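Superoxide dismutase [Fe] (Methanothermobacter thermautotrophicus, PDB 1MA1) catalyses the dismutation of superoxide radicals to hydrogen peroxide and dioxygen, using one iron ion in each subunit of a homotetramer. Local coordinates at residues A[31-36]-A[82-87]; A[118-123]-A[187-192]; A[124-129]-A[146-151]; A[175-178]-A[183-186]. All blocks are in the same frame, centred on the assembly; numbering follows the deposited sequence.

Overall arrangement
Contacts 1, 2 and 3 are buried, while contact 4 is only partly so, its Asp183 being exposed. Contact 1 joins the two helices of the alpha-hairpin domain with four aromatic rings, one of them an iron ligand. The other three lie in the C-terminal domain: contacts 2 and 3 share helix 113-125, and contacts 2 and 4 share helix 181-188. Indole packing and a single N-H to hydroxyl bond make contact 2. Contact 3 is polar, with an amide bonded at a helix end and two carboxylates paired with lysines of other subunits, whereas contact 4 rests on a tyrosine face. Phe84 of contact 1 touches both Phe188 of contact 2 and Tyr184 of contact 4, packing the two domains together.

Contact 1: A[31-36]-A[82-87]; sequences TIHHQK and LFFWGN. With FE (Fe (III) ion), chain G.
His33 and His34, neighbours on helix 27-57, both meet the indole of Trp85 on helix 64-86, forming an aromatic cluster within the alpha-hairpin domain of the iron/manganese superoxide dismutases. The short helical segments run roughly antiparallel, at 147°, with their axes 12.2 Å apart, and the aromatic side chains span that distance. Two of the pairings are edge-to-face. Trp85 turns its CH2 corner onto one face of the His33 imidazole, 3.5 Å from His33 CG and displaced toward the rim, with the ring planes at 75°. The roles reverse at His34, whose edge points toward the indole face in an offset arrangement, His34 CD2 lying 3.7 Å from Trp85 NE1. Polar partners elsewhere hold this second imidazole: ND1 bonds with Tyr18 OH and NE2 with Pro12 O. A looser, oblique pairing sets Phe84 CE2 3.9 Å from His33 CE1, and Phe84 CD2 also lies over a face of Trp85. Metal coordination is the third kind of interaction. With CG anti to the backbone N (chi1 -166°), His33 carries its ring past Trp85 to the iron, where His81, Asp167, His171 and a water complete the site; His33 NE2 binds the ion at 2.1 Å.

Contact 2: A[118-123]-A[187-192]; sequences KEFSQA and AFWNIV
Ser121 OG is gripped twice: it accepts the indole N-H of Trp189, with NE1 3.1 Å from OG, and bonds back to Arg117 O one turn earlier in its own helix. The bond from the indole is bent, with an angle of 140° at the hydrogen, and the hydroxyl oxygen sits 19° out of the ring plane. Ser121 CB carries OG anti to the carbonyl carbon (chi1 -70°), which brings the oxygen within range of both partners. Beside this bond the benzene part of the same indole packs on Phe120. Trp189 CH2 approaches Phe120 CD2 at 3.5 Å, and Trp189 CZ2 lies 3.6 Å from that same carbon; the two rings meet obliquely. Arg117 adds a cation-pi contact to the indole. Were Trp189 an alanine, Ser121 OG would probably lose this N-H donor, Arg117 its cation-pi partner, and a gap would be likely to open beside Phe120. The contact thus fastens helix 113-125 to segment 187-192, which follows on from helix 181-188 inside the C-terminal domain, while the Phe120 side chain also packs on Leu164 and Leu166 of strand 164-167, Ala133 of strand 131-138 and Ile146 of strand 143-150.

Contact 3: A[124-129]-A[146-151]; sequences AISAEG and IMQVEK
In the mixed alpha-and-beta C-terminal domain of the iron/manganese superoxide dismutases, the turn that leads from helix 113-125 toward strand 131-138 packs on strand 143-150, at the edge of the chain's own antiparallel sheet, Gln148 meeting Ser126 and Ala127 while Glu150 faces Glu128. The Gln148 side chain rises from the strand extended, with CG anti to the backbone N (chi1 -174°), and so brings its amide to the end of the helix. There its stronger bond, from Gln148 NE2 to Ala123 O, provides the main tie to the helix end. Gln148 NE2 also makes a weak, bent bond to Ser126 OG at 3.1 Å, with 122° at the hydrogen; Ser126 OG bonds as well with Gln122 O, its stronger partner. The flat carboxamide also packs on Ala127, with Gln148 CD 3.7 Å from Ala127 CA and 3.9 Å from Ala127 CB. A leucine in place of Gln148 would probably leave Ala123 O and Ser126 OG without their amide donor and the helix end less firmly tied to the strand. Farther along, the side chains of Glu128 and Glu150 approach each other obliquely, their carboxylate planes 41° apart. Their like charges are probably offset by lysines of other chains: Lys65 of the third subunit bridges to Glu128, Lys69 of the third subunit to Glu150, and Lys151 of the second subunit to both. This intersubunit ionic cluster, whose two glutamates are buried, places the contact where subunits of the tetramer meet. Within the chain, Glu128 OE1 lies 3.8 Å from Glu150 OE2, and that same Glu150 oxygen is 3.9 Å from Glu128 CB.

Contact 4: A[175-178]-A[183-186]; sequences IDYR and DYVE
Tyr177 and Tyr184 leave their helices by different first torsions: Tyr177 CG stands anti to the carbonyl carbon (chi1 -59°), whereas Tyr184 CG stands anti to the backbone N (chi1 166°). The first setting lays the Tyr177 ring flat against the backbone of segment 183-186, and the second carries the Tyr184 ring on past it, so that the two side chains cross at about a right angle. Tyr184 CA sits over the centre of the Tyr177 ring, 3.9 Å above its plane. Next to it, Tyr184 CB makes a CH-pi contact, 4.1 Å from the Tyr177 ring centroid, and its closest approach to that ring is 3.7 Å from Tyr177 CD1. Farther out along the same side chain, Tyr184 CD2 is 4.0 Å from Tyr177 CE1, which lies near the plane of the Tyr184 ring at its edge. On the other flank, Asp183 CB comes obliquely to Tyr177 CD2, at 3.5 Å. A water donates weak bonds to both Asp183 OD2 and Tyr177 O. Both phenol hydroxyls find partners beyond the pair: Tyr177 OH bonds with His24 O, and Tyr184 OH with Asp167 O. Just after Tyr177, Arg178 forms a salt bridge with Glu28 of the second subunit. Helix 174-177 and helix 181-188, joined by a short connection, thus pack through a tyrosine face in the C-terminal domain, and the arrangement forms part of the second shell of the iron site, since Tyr184 bonds to the backbone of the metal ligand Asp167.

Contact 1: A[31-36]-A[82-87]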
# COMPACT_ATOMS: atom_id res chain seq x y z
N THR A 31 -15.28 1.93 25.19
CA THR A 31 -15.10 3.30 25.60
C THR A 31 -13.82 3.89 25.01
O THR A 31 -13.81 5.01 24.50
CB THR A 31 -15.02 3.39 27.11
OG1 THR A 31 -16.24 2.88 27.65
CG2 THR A 31 -14.81 4.83 27.55
N ILE A 32 -12.75 3.13 25.08
CA ILE A 32 -11.49 3.63 24.57
C ILE A 32 -11.39 3.61 23.02
O ILE A 32 -10.79 4.53 22.44
CB ILE A 32 -10.30 2.88 25.26
CG1 ILE A 32 -9.00 3.12 24.50
CG2 ILE A 32 -10.61 1.41 25.40
CD1 ILE A 32 -7.78 2.47 25.13
N HIS A 33 -11.99 2.62 22.36
CA HIS A 33 -12.09 2.60 20.90
C HIS A 33 -12.75 3.89 20.45
O HIS A 33 -12.27 4.57 19.54
CB HIS A 33 -12.93 1.40 20.41
CG HIS A 33 -12.82 1.10 18.94
ND1 HIS A 33 -13.26 -0.09 18.41
CD2 HIS A 33 -12.31 1.79 17.89
CE1 HIS A 33 -13.03 -0.12 17.11
NE2 HIS A 33 -12.44 1.01 16.76
N HIS A 34 -13.87 4.23 21.10
CA HIS A 34 -14.66 5.38 20.71
C HIS A 34 -13.95 6.68 21.05
O HIS A 34 -13.85 7.58 20.22
CB HIS A 34 -16.01 5.36 21.41
CG HIS A 34 -16.91 6.49 21.03
ND1 HIS A 34 -17.49 7.34 21.95
CD2 HIS A 34 -17.34 6.91 19.81
CE1 HIS A 34 -18.23 8.23 21.32
NE2 HIS A 34 -18.16 7.99 20.02
N GLN A 35 -13.44 6.78 22.28
CA GLN A 35 -13.10 8.08 22.82
C GLN A 35 -11.67 8.45 22.56
O GLN A 35 -11.32 9.63 22.58
CB GLN A 35 -13.34 8.13 24.32
CG GLN A 35 -14.73 7.72 24.70
CD GLN A 35 -15.17 8.39 25.96
OE1 GLN A 35 -14.36 8.66 26.85
NE2 GLN A 35 -16.48 8.68 26.05
N LYS A 36 -10.84 7.44 22.33
CA LYS A 36 -9.44 7.68 21.99
C LYS A 36 -9.17 7.60 20.48
O LYS A 36 -8.68 8.57 19.89
CB LYS A 36 -8.55 6.68 22.72
CG LYS A 36 -8.64 6.81 24.21
CD LYS A 36 -8.31 8.22 24.63
CE LYS A 36 -8.53 8.40 26.13
NZ LYS A 36 -8.11 9.75 26.60
N LEU A 82 -17.83 5.44 12.02
CA LEU A 82 -19.21 5.91 12.03
C LEU A 82 -20.21 4.81 11.66
O LEU A 82 -21.20 4.61 12.36
CB LEU A 82 -19.40 7.08 11.07
CG LEU A 82 -20.81 7.70 11.03
CD1 LEU A 82 -21.13 8.30 12.40
CD2 LEU A 82 -20.86 8.81 9.96
N PHE A 83 -19.97 4.11 10.55
CA PHE A 83 -20.85 3.01 10.14
C PHE A 83 -20.73 1.80 11.06
O PHE A 83 -21.69 1.05 11.22
CB PHE A 83 -20.54 2.57 8.70
CG PHE A 83 -21.07 3.50 7.64
CD1 PHE A 83 -20.49 4.76 7.44
CD2 PHE A 83 -22.15 3.14 6.85
CE1 PHE A 83 -20.99 5.62 6.47
CE2 PHE A 83 -22.65 4.01 5.88
CZ PHE A 83 -22.07 5.25 5.69
N PHE A 84 -19.56 1.63 11.66
CA PHE A 84 -19.29 0.49 12.54
C PHE A 84 -20.22 0.55 13.75
O PHE A 84 -20.95 -0.39 14.02
CB PHE A 84 -17.83 0.50 12.99
CG PHE A 84 -17.45 -0.67 13.86
CD1 PHE A 84 -17.69 -1.98 13.45
CD2 PHE A 84 -16.82 -0.47 15.08
CE1 PHE A 84 -17.31 -3.07 14.24
CE2 PHE A 84 -16.42 -1.55 15.88
CZ PHE A 84 -16.67 -2.85 15.45
N TRP A 85 -20.19 1.67 14.47
CA TRP A 85 -21.05 1.85 15.63
C TRP A 85 -22.50 1.62 15.22
O TRP A 85 -23.30 1.03 15.95
CB TRP A 85 -20.91 3.26 16.20
CG TRP A 85 -19.51 3.67 16.50
CD1 TRP A 85 -18.95 4.89 16.25
CD2 TRP A 85 -18.49 2.89 17.13
NE1 TRP A 85 -17.64 4.92 16.67
CE2 TRP A 85 -17.34 3.70 17.22
CE3 TRP A 85 -18.44 1.59 17.63
CZ2 TRP A 85 -16.15 3.25 17.79
CZ3 TRP A 85 -17.26 1.14 18.20
CH2 TRP A 85 -16.13 1.96 18.27
N GLY A 86 -22.82 2.07 14.02
CA GLY A 86 -24.20 2.08 13.59
C GLY A 86 -24.75 0.70 13.26
O GLY A 86 -25.96 0.49 13.38
N ASN A 87 -23.89 -0.23 12.83
CA ASN A 87 -24.37 -1.56 12.54
C ASN A 87 -24.01 -2.56 13.64
O ASN A 87 -23.84 -3.76 13.39
CB ASN A 87 -23.92 -2.04 11.13
CG ASN A 87 -22.39 -2.13 10.94
OD1 ASN A 87 -21.88 -1.70 9.89
ND2 ASN A 87 -21.67 -2.71 11.90
FE FE G . -10.96 1.24 15.26
O HOH W 1 -9.90 1.53 13.70

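Contact 2: A[118-123]-A[187-192]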
# COMPACT_ATOMS: atom_id res chain seq x y z
N LYS A 118 -19.24 -16.82 6.70
CA LYS A 118 -17.93 -17.44 6.76
C LYS A 118 -16.92 -16.65 5.94
O LYS A 118 -15.83 -16.36 6.41
CB LYS A 118 -18.01 -18.87 6.22
CG LYS A 118 -16.69 -19.61 6.20
CD LYS A 118 -16.79 -20.82 5.29
CE LYS A 118 -15.53 -21.64 5.30
NZ LYS A 118 -15.65 -22.76 4.35
N GLU A 119 -17.30 -16.30 4.72
CA GLU A 119 -16.44 -15.50 3.86
C GLU A 119 -16.13 -14.15 4.51
O GLU A 119 -14.97 -13.72 4.55
CB GLU A 119 -17.09 -15.28 2.49
CG GLU A 119 -16.94 -16.45 1.54
CD GLU A 119 -17.46 -16.15 0.15
OE1 GLU A 119 -17.39 -14.97 -0.25
OE2 GLU A 119 -17.92 -17.09 -0.56
N PHE A 120 -17.17 -13.48 5.04
CA PHE A 120 -16.99 -12.18 5.69
C PHE A 120 -16.06 -12.32 6.89
O PHE A 120 -15.26 -11.44 7.18
CB PHE A 120 -18.34 -11.64 6.17
CG PHE A 120 -18.32 -10.18 6.51
CD1 PHE A 120 -18.38 -9.22 5.50
CD2 PHE A 120 -18.21 -9.76 7.83
CE1 PHE A 120 -18.34 -7.87 5.80
CE2 PHE A 120 -18.17 -8.40 8.15
CZ PHE A 120 -18.24 -7.45 7.14
N SER A 121 -16.18 -13.45 7.59
CA SER A 121 -15.32 -13.74 8.73
C SER A 121 -13.87 -13.97 8.34
O SER A 121 -12.95 -13.51 9.03
CB SER A 121 -15.86 -14.94 9.50
OG SER A 121 -17.08 -14.62 10.17
N GLN A 122 -13.65 -14.68 7.23
CA GLN A 122 -12.30 -14.84 6.72
C GLN A 122 -11.70 -13.51 6.30
O GLN A 122 -10.50 -13.27 6.48
CB GLN A 122 -12.29 -15.77 5.52
CG GLN A 122 -12.73 -17.20 5.75
CD GLN A 122 -12.47 -18.07 4.53
OE1 GLN A 122 -13.20 -19.03 4.29
NE2 GLN A 122 -11.42 -17.75 3.76
N ALA A 123 -12.55 -12.66 5.73
CA ALA A 123 -12.11 -11.34 5.29
C ALA A 123 -11.62 -10.54 6.48
O ALA A 123 -10.63 -9.84 6.37
CB ALA A 123 -13.24 -10.62 4.61
N ALA A 187 -17.73 -13.22 18.20
CA ALA A 187 -18.62 -12.48 19.09
C ALA A 187 -19.44 -11.44 18.33
O ALA A 187 -20.58 -11.14 18.69
CB ALA A 187 -17.82 -11.81 20.20
N PHE A 188 -18.84 -10.90 17.26
CA PHE A 188 -19.42 -9.77 16.54
C PHE A 188 -20.80 -10.11 16.02
O PHE A 188 -21.69 -9.25 16.00
CB PHE A 188 -18.49 -9.39 15.39
CG PHE A 188 -19.08 -8.39 14.44
CD1 PHE A 188 -19.31 -7.07 14.85
CD2 PHE A 188 -19.42 -8.76 13.14
CE1 PHE A 188 -19.87 -6.15 13.96
CE2 PHE A 188 -19.99 -7.84 12.26
CZ PHE A 188 -20.21 -6.54 12.66
N TRP A 189 -20.99 -11.35 15.60
CA TRP A 189 -22.24 -11.75 14.96
C TRP A 189 -23.41 -11.76 15.94
O TRP A 189 -24.57 -11.82 15.54
CB TRP A 189 -22.09 -13.12 14.30
CG TRP A 189 -21.08 -13.12 13.21
CD1 TRP A 189 -19.82 -13.65 13.25
CD2 TRP A 189 -21.22 -12.53 11.91
NE1 TRP A 189 -19.17 -13.42 12.06
CE2 TRP A 189 -20.01 -12.73 11.22
CE3 TRP A 189 -22.26 -11.84 11.27
CZ2 TRP A 189 -19.80 -12.27 9.92
CZ3 TRP A 189 -22.05 -11.37 9.97
CH2 TRP A 189 -20.82 -11.60 9.32
N ASN A 190 -23.09 -11.69 17.23
CA ASN A 190 -24.12 -11.57 18.26
C ASN A 190 -24.69 -10.16 18.35
O ASN A 190 -25.77 -9.97 18.90
CB ASN A 190 -23.56 -11.96 19.62
CG ASN A 190 -23.22 -13.42 19.70
OD1 ASN A 190 -24.11 -14.26 19.63
ND2 ASN A 190 -21.94 -13.74 19.85
N ILE A 191 -23.97 -9.18 17.82
CA ILE A 191 -24.38 -7.80 18.01
C ILE A 191 -24.53 -7.01 16.71
O ILE A 191 -24.72 -5.80 16.74
CB ILE A 191 -23.40 -7.08 18.94
CG1 ILE A 191 -21.94 -7.34 18.50
CG2 ILE A 191 -23.62 -7.56 20.36
CD1 ILE A 191 -20.90 -6.50 19.20
N VAL A 192 -24.45 -7.69 15.57
CA VAL A 192 -24.77 -7.05 14.29
C VAL A 192 -26.20 -6.51 14.30
O VAL A 192 -27.14 -7.24 14.61
CB VAL A 192 -24.63 -8.04 13.09
CG1 VAL A 192 -24.70 -7.28 11.76
CG2 VAL A 192 -23.35 -8.79 13.20

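Contact 3: A[124-129]-A[146-151]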
# COMPACT_ATOMS: atom_id res chain seq x y z
N ALA A 124 -12.31 -10.67 7.61
CA ALA A 124 -11.89 -9.98 8.83
C ALA A 124 -10.64 -10.61 9.43
O ALA A 124 -9.66 -9.93 9.72
CB ALA A 124 -13.02 -9.99 9.85
N ILE A 125 -10.68 -11.92 9.60
CA ILE A 125 -9.61 -12.60 10.32
C ILE A 125 -8.29 -12.46 9.60
O ILE A 125 -7.24 -12.22 10.21
CB ILE A 125 -9.95 -14.11 10.53
CG1 ILE A 125 -11.27 -14.22 11.32
CG2 ILE A 125 -8.84 -14.79 11.28
CD1 ILE A 125 -11.69 -15.62 11.66
N SER A 126 -8.33 -12.62 8.28
CA SER A 126 -7.10 -12.77 7.50
C SER A 126 -6.42 -11.45 7.14
O SER A 126 -5.35 -11.47 6.54
CB SER A 126 -7.37 -13.54 6.22
OG SER A 126 -8.21 -12.78 5.38
N ALA A 127 -7.03 -10.32 7.49
CA ALA A 127 -6.47 -9.01 7.15
C ALA A 127 -5.10 -8.83 7.77
O ALA A 127 -4.92 -9.03 8.96
CB ALA A 127 -7.40 -7.91 7.65
N GLU A 128 -4.13 -8.44 6.95
CA GLU A 128 -2.75 -8.32 7.42
C GLU A 128 -2.62 -7.01 8.16
O GLU A 128 -2.55 -5.95 7.55
CB GLU A 128 -1.75 -8.38 6.26
CG GLU A 128 -1.93 -9.62 5.40
CD GLU A 128 -1.06 -9.63 4.15
OE1 GLU A 128 -0.55 -8.54 3.78
OE2 GLU A 128 -0.89 -10.72 3.53
N GLY A 129 -2.58 -7.09 9.49
CA GLY A 129 -2.46 -5.89 10.29
C GLY A 129 -3.79 -5.18 10.41
O GLY A 129 -4.84 -5.83 10.37
N ILE A 146 -17.76 -8.22 -1.00
CA ILE A 146 -17.00 -7.93 0.20
C ILE A 146 -15.67 -7.26 -0.18
O ILE A 146 -15.01 -7.67 -1.13
CB ILE A 146 -16.74 -9.23 1.01
CG1 ILE A 146 -18.08 -9.91 1.32
CG2 ILE A 146 -15.94 -8.93 2.29
CD1 ILE A 146 -17.94 -11.20 2.14
N MET A 147 -15.27 -6.22 0.55
CA MET A 147 -13.89 -5.77 0.43
C MET A 147 -13.10 -5.85 1.72
O MET A 147 -13.66 -5.68 2.81
CB MET A 147 -13.80 -4.34 -0.19
CG MET A 147 -14.98 -3.42 0.05
SD MET A 147 -14.86 -1.75 -0.72
CE MET A 147 -15.31 -2.14 -2.25
N GLN A 148 -11.81 -6.12 1.61
CA GLN A 148 -10.96 -6.17 2.79
C GLN A 148 -10.09 -4.94 2.80
O GLN A 148 -9.16 -4.84 2.02
CB GLN A 148 -10.07 -7.41 2.76
CG GLN A 148 -9.28 -7.60 4.02
CD GLN A 148 -8.22 -8.64 3.86
OE1 GLN A 148 -7.19 -8.41 3.22
NE2 GLN A 148 -8.46 -9.82 4.45
N VAL A 149 -10.42 -3.98 3.66
CA VAL A 149 -9.72 -2.71 3.70
C VAL A 149 -8.55 -2.79 4.66
O VAL A 149 -8.74 -3.15 5.82
CB VAL A 149 -10.63 -1.61 4.20
CG1 VAL A 149 -9.84 -0.29 4.24
CG2 VAL A 149 -11.89 -1.54 3.32
N GLU A 150 -7.35 -2.47 4.19
CA GLU A 150 -6.21 -2.30 5.07
C GLU A 150 -6.15 -0.87 5.53
O GLU A 150 -6.60 0.03 4.80
CB GLU A 150 -4.91 -2.66 4.35
CG GLU A 150 -4.86 -4.13 4.03
CD GLU A 150 -3.48 -4.61 3.62
OE1 GLU A 150 -2.68 -3.79 3.17
OE2 GLU A 150 -3.21 -5.82 3.75
N LYS A 151 -5.62 -0.64 6.73
CA LYS A 151 -5.79 0.64 7.40
C LYS A 151 -7.24 1.15 7.30
O LYS A 151 -8.17 0.45 7.68
CB LYS A 151 -4.82 1.64 6.79
CG LYS A 151 -3.40 1.35 7.16
CD LYS A 151 -2.42 1.93 6.17
CE LYS A 151 -2.38 3.44 6.19
NZ LYS A 151 -1.36 3.96 5.23

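Contact 4: A[175-178]-A[183-186]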
# COMPACT_ATOMS: atom_id res chain seq x y z
N ILE A 175 -8.06 -5.54 24.10
CA ILE A 175 -8.37 -5.50 25.53
C ILE A 175 -9.19 -6.72 25.93
O ILE A 175 -8.88 -7.36 26.93
CB ILE A 175 -9.14 -4.19 25.91
CG1 ILE A 175 -8.20 -2.98 25.78
CG2 ILE A 175 -9.65 -4.28 27.32
CD1 ILE A 175 -8.88 -1.66 26.06
N ASP A 176 -10.22 -7.03 25.16
CA ASP A 176 -11.10 -8.15 25.49
C ASP A 176 -10.58 -9.52 25.04
O ASP A 176 -10.86 -10.52 25.69
CB ASP A 176 -12.50 -7.92 24.91
CG ASP A 176 -13.23 -6.75 25.57
OD1 ASP A 176 -12.77 -6.34 26.66
OD2 ASP A 176 -14.25 -6.27 25.02
N TYR A 177 -9.83 -9.56 23.93
CA TYR A 177 -9.49 -10.84 23.34
C TYR A 177 -8.00 -11.01 23.07
O TYR A 177 -7.56 -12.04 22.54
CB TYR A 177 -10.25 -11.05 22.03
CG TYR A 177 -11.74 -11.03 22.21
CD1 TYR A 177 -12.45 -9.83 22.14
CD2 TYR A 177 -12.44 -12.20 22.48
CE1 TYR A 177 -13.83 -9.80 22.32
CE2 TYR A 177 -13.82 -12.19 22.66
CZ TYR A 177 -14.51 -10.99 22.59
OH TYR A 177 -15.88 -10.98 22.76
N ARG A 178 -7.22 -9.99 23.45
CA ARG A 178 -5.78 -10.01 23.19
C ARG A 178 -5.53 -10.39 21.73
O ARG A 178 -6.08 -9.77 20.82
CB ARG A 178 -5.09 -10.99 24.14
CG ARG A 178 -5.10 -10.56 25.60
CD ARG A 178 -4.24 -9.34 25.76
NE ARG A 178 -4.85 -8.29 26.58
CZ ARG A 178 -4.90 -8.30 27.91
NH1 ARG A 178 -4.36 -9.31 28.59
NH2 ARG A 178 -5.47 -7.28 28.56
N ASP A 183 -12.03 -14.96 18.02
CA ASP A 183 -13.07 -14.96 19.04
C ASP A 183 -13.84 -13.66 18.99
O ASP A 183 -15.07 -13.66 19.15
CB ASP A 183 -12.51 -15.11 20.46
CG ASP A 183 -12.01 -16.51 20.76
OD1 ASP A 183 -12.34 -17.45 19.99
OD2 ASP A 183 -11.29 -16.66 21.79
N TYR A 184 -13.13 -12.56 18.78
CA TYR A 184 -13.77 -11.26 18.57
C TYR A 184 -14.68 -11.23 17.33
O TYR A 184 -15.83 -10.80 17.41
CB TYR A 184 -12.70 -10.19 18.44
CG TYR A 184 -13.20 -8.88 17.90
CD1 TYR A 184 -13.04 -8.54 16.57
CD2 TYR A 184 -13.83 -7.96 18.74
CE1 TYR A 184 -13.47 -7.31 16.08
CE2 TYR A 184 -14.26 -6.72 18.27
CZ TYR A 184 -14.08 -6.40 16.94
OH TYR A 184 -14.49 -5.16 16.52
N VAL A 185 -14.17 -11.68 16.18
CA VAL A 185 -15.01 -11.80 15.00
C VAL A 185 -16.24 -12.67 15.24
O VAL A 185 -17.33 -12.33 14.80
CB VAL A 185 -14.21 -12.37 13.81
CG1 VAL A 185 -15.14 -12.69 12.63
CG2 VAL A 185 -13.14 -11.38 13.41
N GLU A 186 -16.08 -13.78 15.94
CA GLU A 186 -17.21 -14.64 16.28
C GLU A 186 -18.22 -13.94 17.20
O GLU A 186 -19.43 -14.06 17.00
CB GLU A 186 -16.70 -15.93 16.92
CG GLU A 186 -17.77 -16.91 17.27
CD GLU A 186 -18.69 -17.18 16.10
OE1 GLU A 186 -18.17 -17.35 14.96
OE2 GLU A 186 -19.93 -17.23 16.31
O HOH W 2 -9.18 -14.88 23.77